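Local structure of entry-fusion complex associated protein OPG083 (Vaccinia virus, 6CJ6) at residues E39-F44 with K121-E126. The protein serves in the eleven-protein entry-fusion complex of the virion, which drives lipid mixing and pore formation so that the virus core reaches the host cytoplasm. Sequence-based numbering, arbitrary orientation.
Sequences EVIGQF and KLDIGE
A parallel beta pairing with a beta bulge joins Glu39-Phe44 to Lys121-Glu126, part of strand 119-127. Leu122 N donates to Glu39 O (2.7 Å), and Ile41 N to Leu122 O. Ile124 N then donates to Ile41 O at 3.0 Å, nearly straight at 171°. Ile41 pairs with Asp123 but Gln43 with Glu126, so strand 119-127 holds one extra residue there. Past the bulge, Gln43 N donates to Gly125 O. Asp123 OD1 accepts from Gly125 N (2.9 Å), closing an Asx turn; the N-H meets the carboxylate from above its plane. Asp123 OD2 forms a salt bridge with Lys156 of helix 145-158.

On the same face of the sheet, Ile41 has CG1 between its backbone N and carbonyl carbon (chi1 81°). This lays CG1 and CD1 over the Asp123 side chain, with CG1 3.5 Å from OD1, while CD1 also meets Lys121 CD. The bent Lys121 chain passes Glu39 with aliphatic carbons. Its CG is 3.4 Å from Glu39 OE2, but the charged ends stay apart.

Val40 and Ile124 meet on the other face, CG1 to CG2 at 3.8 Å, and both touch Leu49 of strand 47-53. Ile124 CD1 reaches the edge of the Phe44 ring at CE1 (3.4 Å), the two side chains crossing at about a right angle.

Backbone bonds thus hold the strands together before and after the bulge. Bonds to both oxygens tie the Asp123 carboxylate to the bulge and the helix, and the nearby Lys156 would probably help keep it ionised.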
loop_
_atom_site.group_PDB
_atom_site.type_symbol
_atom_site.label_atom_id
_atom_site.label_comp_id
_atom_site.label_asym_id
_atom_site.label_seq_id
_atom_site.Cartn_x
_atom_site.Cartn_y
_atom_site.Cartn_z
ATOM N N GLU A 39 -6.556 9.862 9.839
ATOM C CA GLU A 39 -6.546 9.005 11.017
ATOM C C GLU A 39 -5.792 7.715 10.725
ATOM O O GLU A 39 -6.183 6.944 9.841
ATOM C CB GLU A 39 -7.989 8.714 11.430
ATOM C CG GLU A 39 -8.169 7.961 12.725
ATOM C CD GLU A 39 -9.627 7.913 13.141
ATOM O OE1 GLU A 39 -10.256 8.992 13.213
ATOM O OE2 GLU A 39 -10.150 6.802 13.374
ATOM N N VAL A 40 -4.706 7.474 11.453
ATOM C CA VAL A 40 -3.891 6.278 11.290
ATOM C C VAL A 40 -3.915 5.506 12.600
ATOM O O VAL A 40 -3.628 6.069 13.662
ATOM C CB VAL A 40 -2.447 6.627 10.888
ATOM C CG1 VAL A 40 -1.600 5.364 10.805
ATOM C CG2 VAL A 40 -2.428 7.374 9.567
ATOM N N ILE A 41 -4.262 4.222 12.526
ATOM C CA ILE A 41 -4.262 3.366 13.702
ATOM C C ILE A 41 -3.249 2.248 13.506
ATOM O O ILE A 41 -2.808 1.957 12.391
ATOM C CB ILE A 41 -5.659 2.810 14.055
ATOM C CG1 ILE A 41 -5.994 1.596 13.191
ATOM C CG2 ILE A 41 -6.719 3.888 13.892
ATOM C CD1 ILE A 41 -7.411 1.088 13.380
ATOM N N GLY A 42 -2.878 1.628 14.611
ATOM C CA GLY A 42 -1.895 0.563 14.598
ATOM C C GLY A 42 -1.149 0.524 15.916
ATOM O O GLY A 42 -1.428 1.282 16.842
ATOM N N GLN A 43 -0.185 -0.393 15.978
ATOM C CA GLN A 43 0.684 -0.568 17.135
ATOM C C GLN A 43 2.059 -0.028 16.769
ATOM O O GLN A 43 2.713 -0.552 15.862
ATOM C CB GLN A 43 0.784 -2.047 17.500
ATOM C CG GLN A 43 -0.558 -2.753 17.573
ATOM C CD GLN A 43 -0.432 -4.260 17.452
ATOM O OE1 GLN A 43 0.557 -4.850 17.889
ATOM N NE2 GLN A 43 -1.432 -4.892 16.847
ATOM N N PHE A 44 2.500 1.010 17.472
ATOM C CA PHE A 44 3.721 1.721 17.118
ATOM C C PHE A 44 4.791 1.481 18.172
ATOM O O PHE A 44 4.518 1.564 19.375
ATOM C CB PHE A 44 3.449 3.219 16.985
ATOM C CG PHE A 44 2.232 3.542 16.170
ATOM C CD1 PHE A 44 2.288 3.542 14.788
ATOM C CD2 PHE A 44 1.033 3.858 16.786
ATOM C CE1 PHE A 44 1.173 3.849 14.039
ATOM C CE2 PHE A 44 -0.085 4.165 16.043
ATOM C CZ PHE A 44 -0.017 4.160 14.667
ATOM N N LYS A 121 -9.915 6.691 7.735
ATOM C CA LYS A 121 -9.010 6.083 8.698
ATOM C C LYS A 121 -8.232 4.977 7.997
ATOM O O LYS A 121 -8.773 4.272 7.141
ATOM C CB LYS A 121 -9.804 5.493 9.867
ATOM C CG LYS A 121 -8.965 4.764 10.909
ATOM C CD LYS A 121 -9.213 3.259 10.893
ATOM C CE LYS A 121 -10.635 2.927 11.311
ATOM N NZ LYS A 121 -10.893 1.461 11.320
ATOM N N LEU A 122 -6.956 4.835 8.351
ATOM C CA LEU A 122 -6.095 3.826 7.748
ATOM C C LEU A 122 -5.394 3.030 8.838
ATOM O O LEU A 122 -4.772 3.612 9.734
ATOM C CB LEU A 122 -5.066 4.470 6.814
ATOM C CG LEU A 122 -4.764 3.643 5.562
ATOM C CD1 LEU A 122 -6.061 3.306 4.846
ATOM C CD2 LEU A 122 -3.824 4.383 4.632
ATOM N N ASP A 123 -5.491 1.704 8.755
ATOM C CA ASP A 123 -4.905 0.792 9.734
ATOM C C ASP A 123 -3.623 0.219 9.137
ATOM O O ASP A 123 -3.665 -0.488 8.125
ATOM C CB ASP A 123 -5.902 -0.319 10.063
ATOM C CG ASP A 123 -5.404 -1.271 11.140
ATOM O OD1 ASP A 123 -4.276 -1.089 11.644
ATOM O OD2 ASP A 123 -6.151 -2.209 11.487
ATOM N N ILE A 124 -2.485 0.520 9.762
ATOM C CA ILE A 124 -1.200 0.071 9.242
ATOM C C ILE A 124 -0.759 -1.208 9.940
ATOM O O ILE A 124 0.351 -1.698 9.711
ATOM C CB ILE A 124 -0.119 1.162 9.340
ATOM C CG1 ILE A 124 0.198 1.477 10.804
ATOM C CG2 ILE A 124 -0.542 2.423 8.591
ATOM C CD1 ILE A 124 1.387 2.378 10.965
ATOM N N GLY A 125 -1.619 -1.758 10.792
ATOM C CA GLY A 125 -1.276 -2.979 11.496
ATOM C C GLY A 125 -0.188 -2.794 12.536
ATOM O O GLY A 125 -0.396 -2.107 13.538
ATOM N N GLU A 126 0.974 -3.401 12.315
ATOM C CA GLU A 126 2.064 -3.401 13.284
ATOM C C GLU A 126 3.260 -2.676 12.687
ATOM O O GLU A 126 3.843 -3.142 11.700
ATOM C CB GLU A 126 2.467 -4.831 13.647
ATOM C CG GLU A 126 1.307 -5.758 13.957
ATOM C CD GLU A 126 1.585 -7.191 13.534
ATOM O OE1 GLU A 126 2.707 -7.467 13.056
ATOM O OE2 GLU A 126 0.680 -8.040 13.672
#